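Local coordinates for Cap5O (Staphylococcus aureus, PDB 3OJO), which is a UDP-N-acetyl-mannosamine dehydrogenase of capsular polysaccharide biosynthesis that binds NAD as its cofactor, at residues Leu14-Leu19 / Val35-Val40; Gly20-Pro25 / Cys160-Leu165; Ile28-His33 / Arg193-Phe198. All blocks are in the same frame, centred on the assembly; numbering follows the deposited sequence.

Interaction 1. Residues Leu14-Leu19 / Val35-Val40. With NAD (nicotinamide-adenine-dinucleotide), chain J.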
loop_
_atom_site.group_PDB
_atom_site.type_symbol
_atom_site.label_atom_id
_atom_site.label_comp_id
_atom_site.label_asym_id
_atom_site.label_seq_id
_atom_site.Cartn_x
_atom_site.Cartn_y
_atom_site.Cartn_z
ATOM N N LEU B 14 -37.599 -16.798 -4.448
ATOM C CA LEU B 14 -36.262 -16.354 -4.834
ATOM C C LEU B 14 -35.541 -17.346 -5.752
ATOM O O LEU B 14 -35.507 -18.541 -5.478
ATOM C CB LEU B 14 -35.415 -16.009 -3.604
ATOM C CG LEU B 14 -33.880 -15.984 -3.741
ATOM C CD1 LEU B 14 -33.406 -14.843 -4.581
ATOM C CD2 LEU B 14 -33.244 -15.836 -2.421
ATOM N N THR B 15 -34.952 -16.831 -6.830
ATOM C CA THR B 15 -34.129 -17.619 -7.725
ATOM C C THR B 15 -32.644 -17.216 -7.538
ATOM O O THR B 15 -32.289 -16.019 -7.574
ATOM C CB THR B 15 -34.620 -17.503 -9.158
ATOM O OG1 THR B 15 -36.007 -17.842 -9.192
ATOM C CG2 THR B 15 -33.851 -18.396 -10.100
ATOM N N VAL B 16 -31.790 -18.226 -7.307
ATOM C CA VAL B 16 -30.347 -18.031 -7.186
ATOM C C VAL B 16 -29.721 -18.610 -8.462
ATOM O O VAL B 16 -29.832 -19.802 -8.715
ATOM C CB VAL B 16 -29.755 -18.646 -5.883
ATOM C CG1 VAL B 16 -28.237 -18.519 -5.860
ATOM C CG2 VAL B 16 -30.381 -18.021 -4.623
ATOM N N VAL B 17 -29.107 -17.761 -9.275
ATOM C CA VAL B 17 -28.465 -18.166 -10.526
ATOM C C VAL B 17 -26.961 -18.385 -10.291
ATOM O O VAL B 17 -26.219 -17.433 -10.056
ATOM C CB VAL B 17 -28.763 -17.163 -11.663
ATOM C CG1 VAL B 17 -28.184 -17.625 -12.995
ATOM C CG2 VAL B 17 -30.258 -16.915 -11.781
ATOM N N GLY B 18 -26.552 -19.645 -10.333
ATOM C CA GLY B 18 -25.183 -20.060 -10.058
ATOM C C GLY B 18 -25.169 -20.759 -8.716
ATOM O O GLY B 18 -25.557 -20.171 -7.706
ATOM N N LEU B 19 -24.829 -22.044 -8.708
ATOM C CA LEU B 19 -24.835 -22.825 -7.468
ATOM C C LEU B 19 -23.477 -23.376 -7.047
ATOM O O LEU B 19 -23.343 -24.579 -6.782
ATOM C CB LEU B 19 -25.894 -23.944 -7.526
ATOM C CG LEU B 19 -27.323 -23.509 -7.791
ATOM C CD1 LEU B 19 -28.150 -24.683 -8.147
ATOM C CD2 LEU B 19 -27.918 -22.803 -6.603
ATOM N N VAL B 35 -38.107 -19.203 2.752
ATOM C CA VAL B 35 -38.251 -18.648 1.397
ATOM C C VAL B 35 -38.249 -19.806 0.377
ATOM O O VAL B 35 -37.495 -20.759 0.556
ATOM C CB VAL B 35 -37.171 -17.579 1.089
ATOM C CG1 VAL B 35 -37.425 -16.890 -0.244
ATOM C CG2 VAL B 35 -37.077 -16.547 2.213
ATOM N N ASP B 36 -39.124 -19.740 -0.653
ATOM C CA ASP B 36 -39.219 -20.758 -1.711
ATOM C C ASP B 36 -38.133 -20.415 -2.701
ATOM O O ASP B 36 -38.185 -19.361 -3.359
ATOM C CB ASP B 36 -40.611 -20.785 -2.377
ATOM C CG ASP B 36 -41.756 -20.921 -1.395
ATOM O OD1 ASP B 36 -41.704 -21.840 -0.545
ATOM O OD2 ASP B 36 -42.697 -20.087 -1.457
ATOM N N VAL B 37 -37.094 -21.269 -2.729
ATOM C CA VAL B 37 -35.888 -21.047 -3.504
ATOM C C VAL B 37 -35.750 -21.998 -4.665
ATOM O O VAL B 37 -35.797 -23.217 -4.498
ATOM C CB VAL B 37 -34.601 -21.034 -2.604
ATOM C CG1 VAL B 37 -33.371 -20.610 -3.390
ATOM C CG2 VAL B 37 -34.763 -20.139 -1.381
ATOM N N LEU B 38 -35.495 -21.425 -5.843
ATOM C CA LEU B 38 -35.168 -22.160 -7.045
ATOM C C LEU B 38 -33.678 -21.902 -7.324
ATOM O O LEU B 38 -33.280 -20.768 -7.592
ATOM C CB LEU B 38 -36.035 -21.729 -8.237
ATOM C CG LEU B 38 -36.088 -22.656 -9.478
ATOM C CD1 LEU B 38 -35.784 -21.963 -10.746
ATOM C CD2 LEU B 38 -35.573 -24.071 -9.283
ATOM N N GLY B 39 -32.877 -22.953 -7.212
ATOM C CA GLY B 39 -31.455 -22.908 -7.513
ATOM C C GLY B 39 -31.264 -23.162 -8.996
ATOM O O GLY B 39 -31.783 -24.142 -9.533
ATOM N N VAL B 40 -30.524 -22.275 -9.675
ATOM C CA VAL B 40 -30.258 -22.378 -11.098
ATOM C C VAL B 40 -28.765 -22.540 -11.383
ATOM O O VAL B 40 -27.965 -21.691 -10.975
ATOM C CB VAL B 40 -30.877 -21.194 -11.895
ATOM C CG1 VAL B 40 -30.471 -21.233 -13.369
ATOM C CG2 VAL B 40 -32.387 -21.184 -11.760
HETATM P PA NAD J . -18.110 -21.344 -8.570
HETATM O O1A NAD J . -17.351 -21.691 -9.790
HETATM O O2A NAD J . -17.805 -22.265 -7.455
HETATM O O5B NAD J . -19.680 -21.400 -8.911
HETATM C C5B NAD J . -20.205 -20.853 -10.092
HETATM C C4B NAD J . -21.361 -21.726 -10.519
HETATM O O4B NAD J . -22.199 -20.995 -11.389
HETATM C C3B NAD J . -20.916 -23.001 -11.248
HETATM O O3B NAD J . -21.629 -24.115 -10.722
HETATM C C2B NAD J . -21.394 -22.754 -12.673
HETATM O O2B NAD J . -21.735 -23.935 -13.370
HETATM C C1B NAD J . -22.589 -21.840 -12.463
HETATM N N9A NAD J . -22.866 -21.042 -13.667
HETATM C C8A NAD J . -21.928 -20.471 -14.500
HETATM N N7A NAD J . -22.567 -19.724 -15.427
HETATM C C5A NAD J . -23.899 -19.823 -15.196
HETATM C C6A NAD J . -25.002 -19.279 -15.857
HETATM N N6A NAD J . -24.789 -18.497 -16.921
HETATM N N1A NAD J . -26.283 -19.555 -15.388
HETATM C C2A NAD J . -26.467 -20.351 -14.268
HETATM N N3A NAD J . -25.372 -20.890 -13.621
HETATM C C4A NAD J . -24.109 -20.631 -14.077
HETATM O O3 NAD J . -17.812 -19.796 -8.202
HETATM P PN NAD J . -18.022 -19.170 -6.739
HETATM O O1N NAD J . -16.812 -19.483 -5.939
HETATM O O2N NAD J . -19.371 -19.527 -6.233
HETATM O O5D NAD J . -17.965 -17.609 -7.020
HETATM C C5D NAD J . -18.650 -17.028 -8.098
HETATM C C4D NAD J . -18.183 -15.581 -8.216
HETATM O O4D NAD J . -18.478 -14.870 -7.023
HETATM C C3D NAD J . -16.668 -15.422 -8.344
HETATM O O3D NAD J . -16.105 -15.736 -9.604
HETATM C C2D NAD J . -16.535 -13.962 -7.991
HETATM O O2D NAD J . -17.131 -13.199 -9.008
HETATM C C1D NAD J . -17.492 -13.869 -6.813
HETATM N N1N NAD J . -16.691 -14.069 -5.583
HETATM C C2N NAD J . -16.566 -15.301 -4.980
HETATM C C3N NAD J . -15.764 -15.438 -3.836
HETATM C C7N NAD J . -15.945 -16.617 -2.920
HETATM O O7N NAD J . -16.007 -16.365 -1.529
HETATM N N7N NAD J . -16.014 -17.855 -3.427
HETATM C C4N NAD J . -15.069 -14.327 -3.336
HETATM C C5N NAD J . -15.168 -13.091 -3.973
HETATM C C6N NAD J . -15.975 -12.990 -5.108
#
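Thr-15, at chi1 -54°, keeps OG1 beside its backbone N and swings CG2 anti to that N; Val-40 holds its own CG2 anti to its carbonyl carbon, and the two methyls meet at an oblique angle, Thr-15 CG2 to Val-40 CG2 3.6 Å. This is the sheet side of a Rossmann-fold beta-alpha-beta unit: strands 13-17 and 36-40 are parallel neighbours, and helix 23-32 makes the crossover between them. Leu-14 pairs with Val-37, Thr-15 with Leu-38, Val-16 with Gly-39 and Val-17 with Val-40; the axes of strands 14-17 and 36-40 are 20° apart. Five backbone hydrogen bonds stitch the ladder, from Leu-14 N to Asp-36 O (2.8 Å) at one end to Gly-18 N and Val-40 O (2.6 Å) at the other.

Thr-15, Val-17, Leu-38 and Val-40 line one face, where Val-17 also packs on helix 106-115. On the reverse face Leu-14, Val-16 and Val-37 lie beneath helix 23-32, and Val-16 CG2 comes obliquely to Val-37 CG1 at 4.1 Å. Leu-19 turns back over strand 36-40 once the chain has left the sheet. Its CG stands anti to its carbonyl carbon (chi1 -57°), and both branches lie against bare backbone: CD2 is 3.7 Å from Gly-39 CA, and CD1 is 3.6 Å from Gly-39 C. The missing side chain at Gly-39 is what lets the leucine settle so close. Leu-19 N is hydrogen-bonded to the carboxylate of Asp-41, which also binds NAD. The strand ends meet the cofactor directly: Val-17 CG1 touches the adenine at C2A (3.5 Å), while Gly-18 presents its CA to the ribose oxygen O4B at 3.4 Å.

Interaction 2. Residues Gly20-Pro25 / Cys160-Leu165. With NAD (nicotinamide-adenine-dinucleotide), chain J; PDC (pyridine-2,6-dicarboxylic acid), chain K; PDC (pyridine-2,6-dicarboxylic acid), chain L.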
loop_
_atom_site.group_PDB
_atom_site.type_symbol
_atom_site.label_atom_id
_atom_site.label_comp_id
_atom_site.label_asym_id
_atom_site.label_seq_id
_atom_site.Cartn_x
_atom_site.Cartn_y
_atom_site.Cartn_z
ATOM N N GLY B 20 -22.491 -22.488 -6.967
ATOM C CA GLY B 20 -21.154 -22.845 -6.501
ATOM C C GLY B 20 -20.983 -22.542 -5.030
ATOM O O GLY B 20 -21.947 -22.632 -4.262
ATOM N N TYR B 21 -19.769 -22.145 -4.645
ATOM C CA TYR B 21 -19.402 -21.807 -3.264
ATOM C C TYR B 21 -20.162 -20.638 -2.664
ATOM O O TYR B 21 -20.372 -20.603 -1.454
ATOM C CB TYR B 21 -17.871 -21.678 -3.102
ATOM C CG TYR B 21 -17.232 -23.045 -2.968
ATOM C CD1 TYR B 21 -17.106 -23.659 -1.723
ATOM C CD2 TYR B 21 -16.821 -23.759 -4.093
ATOM C CE1 TYR B 21 -16.569 -24.942 -1.595
ATOM C CE2 TYR B 21 -16.302 -25.055 -3.981
ATOM C CZ TYR B 21 -16.168 -25.638 -2.730
ATOM O OH TYR B 21 -15.645 -26.908 -2.610
ATOM N N ILE B 22 -20.625 -19.721 -3.520
ATOM C CA ILE B 22 -21.431 -18.560 -3.137
ATOM C C ILE B 22 -22.946 -18.891 -3.210
ATOM O O ILE B 22 -23.635 -18.787 -2.195
ATOM C CB ILE B 22 -21.040 -17.319 -3.999
ATOM C CG1 ILE B 22 -19.604 -16.825 -3.733
ATOM C CG2 ILE B 22 -22.061 -16.217 -3.880
ATOM C CD1 ILE B 22 -19.356 -16.177 -2.363
ATOM N N GLY B 23 -23.423 -19.288 -4.399
ATOM C CA GLY B 23 -24.825 -19.567 -4.699
ATOM C C GLY B 23 -25.493 -20.688 -3.932
ATOM O O GLY B 23 -26.611 -20.499 -3.455
ATOM N N LEU B 24 -24.862 -21.874 -3.846
ATOM C CA LEU B 24 -25.459 -23.005 -3.137
ATOM C C LEU B 24 -25.701 -22.712 -1.644
ATOM O O LEU B 24 -26.862 -22.799 -1.240
ATOM C CB LEU B 24 -24.683 -24.324 -3.353
ATOM C CG LEU B 24 -25.259 -25.574 -2.675
ATOM C CD1 LEU B 24 -26.665 -25.896 -3.207
ATOM C CD2 LEU B 24 -24.309 -26.751 -2.809
ATOM N N PRO B 25 -24.695 -22.301 -0.830
ATOM C CA PRO B 25 -24.982 -21.964 0.578
ATOM C C PRO B 25 -26.023 -20.856 0.756
ATOM O O PRO B 25 -26.847 -20.953 1.667
ATOM C CB PRO B 25 -23.615 -21.537 1.115
ATOM C CG PRO B 25 -22.639 -22.254 0.241
ATOM C CD PRO B 25 -23.256 -22.131 -1.111
ATOM N N CYS B 160 -24.594 -6.541 -4.225
ATOM C CA CYS B 160 -24.165 -6.873 -2.885
ATOM C C CYS B 160 -23.025 -7.889 -3.027
ATOM O O CYS B 160 -23.269 -9.057 -3.317
ATOM C CB CYS B 160 -25.293 -7.398 -2.009
ATOM S SG CYS B 160 -24.706 -8.026 -0.416
ATOM N N PRO B 161 -21.767 -7.441 -2.904
ATOM C CA PRO B 161 -20.639 -8.361 -3.074
ATOM C C PRO B 161 -20.583 -9.459 -2.024
ATOM O O PRO B 161 -20.579 -9.219 -0.817
ATOM C CB PRO B 161 -19.400 -7.454 -3.043
ATOM C CG PRO B 161 -19.895 -6.082 -3.069
ATOM C CD PRO B 161 -21.305 -6.080 -2.585
ATOM N N GLU B 162 -20.580 -10.680 -2.523
ATOM C CA GLU B 162 -20.560 -11.848 -1.674
ATOM C C GLU B 162 -19.169 -12.455 -1.560
ATOM O O GLU B 162 -18.493 -12.698 -2.566
ATOM C CB GLU B 162 -21.633 -12.862 -2.109
ATOM C CG GLU B 162 -22.020 -13.857 -1.039
ATOM C CD GLU B 162 -22.665 -13.274 0.192
ATOM O OE1 GLU B 162 -23.902 -13.408 0.328
ATOM O OE2 GLU B 162 -21.921 -12.766 1.064
ATOM N N ARG B 163 -18.743 -12.669 -0.321
ATOM C CA ARG B 163 -17.443 -13.233 -0.014
ATOM C C ARG B 163 -17.655 -14.195 1.129
ATOM O O ARG B 163 -18.085 -13.781 2.210
ATOM C CB ARG B 163 -16.459 -12.111 0.340
ATOM C CG ARG B 163 -15.033 -12.592 0.566
ATOM C CD ARG B 163 -14.056 -11.441 0.727
ATOM N NE ARG B 163 -14.451 -10.511 1.788
ATOM C CZ ARG B 163 -14.160 -9.215 1.801
ATOM N NH1 ARG B 163 -13.449 -8.675 0.814
ATOM N NH2 ARG B 163 -14.569 -8.448 2.803
ATOM N N VAL B 164 -17.426 -15.489 0.865
ATOM C CA VAL B 164 -17.626 -16.591 1.831
ATOM C C VAL B 164 -16.328 -17.077 2.454
ATOM O O VAL B 164 -15.311 -17.213 1.758
ATOM C CB VAL B 164 -18.492 -17.789 1.307
ATOM C CG1 VAL B 164 -19.904 -17.357 0.949
ATOM C CG2 VAL B 164 -17.829 -18.538 0.148
ATOM N N LEU B 165 -16.394 -17.372 3.766
ATOM C CA LEU B 165 -15.298 -17.921 4.558
ATOM C C LEU B 165 -15.456 -19.441 4.554
ATOM O O LEU B 165 -16.369 -19.943 5.221
ATOM C CB LEU B 165 -15.371 -17.406 6.014
ATOM C CG LEU B 165 -14.086 -17.420 6.845
ATOM C CD1 LEU B 165 -14.093 -16.286 7.835
ATOM C CD2 LEU B 165 -13.897 -18.750 7.589
HETATM P PA NAD J . -18.110 -21.344 -8.570
HETATM O O1A NAD J . -17.351 -21.691 -9.790
HETATM O O2A NAD J . -17.805 -22.265 -7.455
HETATM O O5B NAD J . -19.680 -21.400 -8.911
HETATM C C5B NAD J . -20.205 -20.853 -10.092
HETATM C C4B NAD J . -21.361 -21.726 -10.519
HETATM O O4B NAD J . -22.199 -20.995 -11.389
HETATM C C3B NAD J . -20.916 -23.001 -11.248
HETATM O O3B NAD J . -21.629 -24.115 -10.722
HETATM C C2B NAD J . -21.394 -22.754 -12.673
HETATM O O2B NAD J . -21.735 -23.935 -13.370
HETATM C C1B NAD J . -22.589 -21.840 -12.463
HETATM N N9A NAD J . -22.866 -21.042 -13.667
HETATM C C8A NAD J . -21.928 -20.471 -14.500
HETATM N N7A NAD J . -22.567 -19.724 -15.427
HETATM C C5A NAD J . -23.899 -19.823 -15.196
HETATM C C6A NAD J . -25.002 -19.279 -15.857
HETATM N N6A NAD J . -24.789 -18.497 -16.921
HETATM N N1A NAD J . -26.283 -19.555 -15.388
HETATM C C2A NAD J . -26.467 -20.351 -14.268
HETATM N N3A NAD J . -25.372 -20.890 -13.621
HETATM C C4A NAD J . -24.109 -20.631 -14.077
HETATM O O3 NAD J . -17.812 -19.796 -8.202
HETATM P PN NAD J . -18.022 -19.170 -6.739
HETATM O O1N NAD J . -16.812 -19.483 -5.939
HETATM O O2N NAD J . -19.371 -19.527 -6.233
HETATM O O5D NAD J . -17.965 -17.609 -7.020
HETATM C C5D NAD J . -18.650 -17.028 -8.098
HETATM C C4D NAD J . -18.183 -15.581 -8.216
HETATM O O4D NAD J . -18.478 -14.870 -7.023
HETATM C C3D NAD J . -16.668 -15.422 -8.344
HETATM O O3D NAD J . -16.105 -15.736 -9.604
HETATM C C2D NAD J . -16.535 -13.962 -7.991
HETATM O O2D NAD J . -17.131 -13.199 -9.008
HETATM C C1D NAD J . -17.492 -13.869 -6.813
HETATM N N1N NAD J . -16.691 -14.069 -5.583
HETATM C C2N NAD J . -16.566 -15.301 -4.980
HETATM C C3N NAD J . -15.764 -15.438 -3.836
HETATM C C7N NAD J . -15.945 -16.617 -2.920
HETATM O O7N NAD J . -16.007 -16.365 -1.529
HETATM N N7N NAD J . -16.014 -17.855 -3.427
HETATM C C4N NAD J . -15.069 -14.327 -3.336
HETATM C C5N NAD J . -15.168 -13.091 -3.973
HETATM C C6N NAD J . -15.975 -12.990 -5.108
HETATM N N1 PDC K . -11.128 -13.687 2.499
HETATM C C2 PDC K . -11.829 -12.834 3.273
HETATM C C3 PDC K . -13.171 -13.064 3.651
HETATM C C4 PDC K . -13.752 -14.258 3.247
HETATM C C5 PDC K . -13.005 -15.128 2.427
HETATM C C6 PDC K . -11.691 -14.810 2.074
HETATM C C7 PDC K . -11.189 -11.622 3.720
HETATM O O1 PDC K . -10.012 -11.465 3.347
HETATM O O2 PDC K . -11.955 -10.781 4.510
HETATM C C8 PDC K . -10.923 -15.720 1.225
HETATM O O3 PDC K . -11.378 -16.752 0.801
HETATM O O4 PDC K . -9.692 -15.405 0.894
HETATM N N1 PDC L . -8.788 -9.792 1.275
HETATM C C2 PDC L . -7.729 -9.188 1.826
HETATM C C3 PDC L . -7.410 -7.914 1.363
HETATM C C4 PDC L . -8.206 -7.401 0.305
HETATM C C5 PDC L . -9.303 -8.116 -0.206
HETATM C C6 PDC L . -9.566 -9.337 0.344
HETATM C C7 PDC L . -7.025 -9.944 2.911
HETATM O O1 PDC L . -6.071 -9.465 3.495
HETATM O O2 PDC L . -7.505 -11.188 3.233
HETATM C C8 PDC L . -10.676 -10.237 -0.019
HETATM O O3 PDC L . -11.520 -9.936 -0.865
HETATM O O4 PDC L . -10.752 -11.416 0.638
#
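Ile-22 reaches across to the 160-165 loop with both branches; CG2 lies on Glu-162, and CD1 reaches between Glu-162, Val-164 and NAD. CG2, anti to the backbone N, runs obliquely against the aliphatic part of Glu-162 and touches its CG at 3.7 Å. The CG1 arm, anti to the carbonyl carbon and bent again at chi2 (-69°), carries CD1 to Val-164 CG1 (3.6 Å) and to the nicotinamide amide carbon C7N of NAD (3.5 Å). That methyl thus sits where the valine, the glutamate stem and the cofactor's carboxamide meet. Val-164 comes to meet it from the other segment: its CG2 lies 3.6 Å from Tyr-21 O and also packs beside the carboxamide oxygen O7N. The same O7N accepts a hydrogen bond from Val-164 N (2.9 Å), which fixes one end of the carboxamide.

Glu-162 meets the isoleucine with its CB and CG and its backbone O; its carboxylate turns to Arg-178 in a salt bridge. Arg-163 points away from the 20-25 loop. Its NH1 meets O3 of one pyridine-2,6-dicarboxylate (chain L) at 2.9 Å near the guanidinium plane, and also pairs with Glu-218, while O2 of a second dicarboxylate (chain K) stands over one guanidinium face.

On the phosphate side, Ile-22 N bonds NAD O2N at 3.0 Å, and Tyr-21 N makes a weak bond to O2A. Backbone amides holding the pyrophosphate at the start of a helix, on a loop matching the GxGxxG pattern of Gly-18, Gly-20 and Gly-23, are the hallmark of the Rossmann dinucleotide site, with Val-164 N holding the carboxamide at the nicotinamide end.

Interaction 3. Residues Ile28-His33 / Arg193-Phe198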
loop_
_atom_site.group_PDB
_atom_site.type_symbol
_atom_site.label_atom_id
_atom_site.label_comp_id
_atom_site.label_asym_id
_atom_site.label_seq_id
_atom_site.Cartn_x
_atom_site.Cartn_y
_atom_site.Cartn_z
ATOM N N ILE B 28 -29.425 -22.326 0.166
ATOM C CA ILE B 28 -29.670 -23.131 1.358
ATOM C C ILE B 28 -30.113 -22.234 2.533
ATOM O O ILE B 28 -31.079 -22.562 3.214
ATOM C CB ILE B 28 -28.449 -24.076 1.657
ATOM C CG1 ILE B 28 -28.434 -25.259 0.670
ATOM C CG2 ILE B 28 -28.420 -24.580 3.121
ATOM C CD1 ILE B 28 -27.095 -26.071 0.623
ATOM N N MET B 29 -29.445 -21.086 2.706
ATOM C CA MET B 29 -29.697 -20.103 3.747
ATOM C C MET B 29 -31.097 -19.454 3.706
ATOM O O MET B 29 -31.768 -19.400 4.739
ATOM C CB MET B 29 -28.591 -19.051 3.755
ATOM C CG MET B 29 -28.562 -18.231 5.023
ATOM S SD MET B 29 -28.611 -19.189 6.570
ATOM C CE MET B 29 -26.967 -19.311 6.920
ATOM N N PHE B 30 -31.537 -18.966 2.533
ATOM C CA PHE B 30 -32.857 -18.354 2.393
ATOM C C PHE B 30 -33.978 -19.385 2.586
ATOM O O PHE B 30 -34.990 -19.065 3.217
ATOM C CB PHE B 30 -33.000 -17.676 1.032
ATOM C CG PHE B 30 -32.315 -16.335 0.899
ATOM C CD1 PHE B 30 -32.921 -15.173 1.376
ATOM C CD2 PHE B 30 -31.116 -16.215 0.206
ATOM C CE1 PHE B 30 -32.321 -13.920 1.180
ATOM C CE2 PHE B 30 -30.525 -14.966 0.007
ATOM C CZ PHE B 30 -31.127 -13.829 0.500
ATOM N N ALA B 31 -33.776 -20.624 2.061
ATOM C CA ALA B 31 -34.711 -21.746 2.165
ATOM C C ALA B 31 -34.857 -22.216 3.615
ATOM O O ALA B 31 -35.947 -22.629 4.014
ATOM C CB ALA B 31 -34.263 -22.888 1.275
ATOM N N LYS B 32 -33.764 -22.125 4.402
ATOM C CA LYS B 32 -33.690 -22.461 5.831
ATOM C C LYS B 32 -34.599 -21.511 6.640
ATOM O O LYS B 32 -35.032 -21.862 7.740
ATOM C CB LYS B 32 -32.227 -22.331 6.317
ATOM C CG LYS B 32 -31.933 -22.953 7.672
ATOM C CD LYS B 32 -30.593 -22.494 8.232
ATOM C CE LYS B 32 -30.399 -22.922 9.672
ATOM N NZ LYS B 32 -30.002 -24.350 9.791
ATOM N N HIS B 33 -34.877 -20.315 6.080
ATOM C CA HIS B 33 -35.682 -19.254 6.687
ATOM C C HIS B 33 -37.112 -19.117 6.093
ATOM O O HIS B 33 -37.788 -18.103 6.310
ATOM C CB HIS B 33 -34.886 -17.928 6.691
ATOM C CG HIS B 33 -33.702 -17.958 7.612
ATOM N ND1 HIS B 33 -33.729 -17.326 8.837
ATOM C CD2 HIS B 33 -32.512 -18.589 7.477
ATOM C CE1 HIS B 33 -32.563 -17.589 9.407
ATOM N NE2 HIS B 33 -31.796 -18.343 8.624
ATOM N N ARG B 193 -34.538 -5.445 2.324
ATOM C CA ARG B 193 -35.710 -6.308 2.484
ATOM C C ARG B 193 -35.326 -7.791 2.315
ATOM O O ARG B 193 -35.711 -8.649 3.129
ATOM C CB ARG B 193 -36.822 -5.897 1.491
ATOM C CG ARG B 193 -37.947 -5.081 2.127
ATOM C CD ARG B 193 -38.835 -4.418 1.092
ATOM N NE ARG B 193 -38.756 -2.959 1.194
ATOM C CZ ARG B 193 -38.885 -2.116 0.172
ATOM N NH1 ARG B 193 -39.104 -2.577 -1.057
ATOM N NH2 ARG B 193 -38.783 -0.806 0.367
ATOM N N VAL B 194 -34.499 -8.060 1.284
ATOM C CA VAL B 194 -34.040 -9.405 0.937
ATOM C C VAL B 194 -33.141 -9.999 2.014
ATOM O O VAL B 194 -33.460 -11.049 2.569
ATOM C CB VAL B 194 -33.445 -9.461 -0.490
ATOM C CG1 VAL B 194 -32.900 -10.849 -0.814
ATOM C CG2 VAL B 194 -34.482 -9.040 -1.519
ATOM N N TYR B 195 -32.067 -9.296 2.358
ATOM C CA TYR B 195 -31.088 -9.748 3.347
ATOM C C TYR B 195 -31.538 -9.782 4.798
ATOM O O TYR B 195 -31.017 -10.584 5.579
ATOM C CB TYR B 195 -29.747 -9.037 3.140
ATOM C CG TYR B 195 -29.097 -9.450 1.835
ATOM C CD1 TYR B 195 -29.060 -8.583 0.746
ATOM C CD2 TYR B 195 -28.591 -10.739 1.660
ATOM C CE1 TYR B 195 -28.498 -8.974 -0.469
ATOM C CE2 TYR B 195 -28.031 -11.139 0.447
ATOM C CZ TYR B 195 -27.973 -10.250 -0.608
ATOM O OH TYR B 195 -27.410 -10.649 -1.799
ATOM N N ARG B 196 -32.547 -8.965 5.137
ATOM C CA ARG B 196 -33.148 -8.860 6.478
ATOM C C ARG B 196 -33.633 -10.230 7.005
ATOM O O ARG B 196 -33.707 -10.418 8.220
ATOM C CB ARG B 196 -34.317 -7.864 6.435
ATOM C CG ARG B 196 -34.508 -7.042 7.709
ATOM C CD ARG B 196 -35.245 -5.729 7.445
ATOM N NE ARG B 196 -36.593 -5.926 6.897
ATOM C CZ ARG B 196 -37.144 -5.159 5.957
ATOM N NH1 ARG B 196 -36.474 -4.127 5.454
ATOM N NH2 ARG B 196 -38.368 -5.416 5.518
ATOM N N THR B 197 -33.915 -11.181 6.066
ATOM C CA THR B 197 -34.380 -12.560 6.266
ATOM C C THR B 197 -33.523 -13.340 7.264
ATOM O O THR B 197 -34.075 -14.091 8.066
ATOM C CB THR B 197 -34.479 -13.284 4.882
ATOM O OG1 THR B 197 -35.232 -12.488 3.958
ATOM C CG2 THR B 197 -35.095 -14.698 4.966
ATOM N N PHE B 198 -32.181 -13.164 7.219
ATOM C CA PHE B 198 -31.240 -13.897 8.086
ATOM C C PHE B 198 -30.012 -13.081 8.487
ATOM O O PHE B 198 -29.291 -13.497 9.396
ATOM C CB PHE B 198 -30.787 -15.211 7.399
ATOM C CG PHE B 198 -30.040 -14.995 6.099
ATOM C CD1 PHE B 198 -30.729 -14.852 4.897
ATOM C CD2 PHE B 198 -28.650 -14.885 6.084
ATOM C CE1 PHE B 198 -30.042 -14.604 3.712
ATOM C CE2 PHE B 198 -27.966 -14.647 4.890
ATOM C CZ PHE B 198 -28.668 -14.513 3.715
#
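Phe-198 is the bump of this contact, a ring pushed into a hollow that Met-29, Phe-30 and His-33 form near the end of helix 23-32. It drives its CE1 edge into the middle of the Phe-30 face, a T-shaped pair with planes at 90° and centroids 4.8 Å apart. Met-29 fills in from over the Phe-198 face: its CG, anti to the backbone N, sits 3.6 Å from the Phe-198 ring centroid as a CH-pi contact, and the bends further along the chain leave SD oblique to the same ring, a Met-aromatic contact. The base of Phe-198 is taken up as well, because its CB rests over the centre of the His-33 imidazole, 3.6 Å from that centroid.

Phe-30 in turn projects against the other segment. With CG anti to the carbonyl carbon (chi1 -77°), the ring sets its rim against Val-194 and Tyr-195 of helix 185-195, where CE1 is 3.7 Å from Val-194 CG1 and CZ is 4.1 Å from Tyr-195 CE2. Val-194 O lies at the ring edge, in plane, and is already gripped by Thr-197 OG1 (2.7 Å), a bond that ties down the turn leading to Phe-198. Thr-197 CG2 meets His-33 CB at 3.7 Å on the outer side.

Leu-170, Leu-173 and Val-174 of helix 169-175 extend this packing beyond Met-29. No hydrogen bond spans the two segments: even His-33 ND1 and Thr-197 O approach at a poor angle. Aromatic edges, faces and CH-pi contacts therefore hold the two segments together, so the join depends on shape and apolar burial.

All three interactions belong to the NAD-binding Rossmann domain, and their centres lie 12 to 13 Å apart. Along the chain the order is 14-19, 20-25, 28-33, 35-40, then 160-165 and 193-198, so the contacts interleave. Helix 23-32 is the shared element: its beginning serves interaction 2, its end interaction 3, and it crosses over between the two strands of interaction 1. Neighbouring contacts touch directly, as where Leu-14 CD2 packs on Phe-30 CD2 at 3.4 Å, or Val-16 CG1 on Gly-23 O at 3.5 Å. Interactions 1 and 2 both reach NAD, at its adenosine end and its pyrophosphate and nicotinamide respectively; interaction 3 joins the far end of the helix to the 193-198 segment.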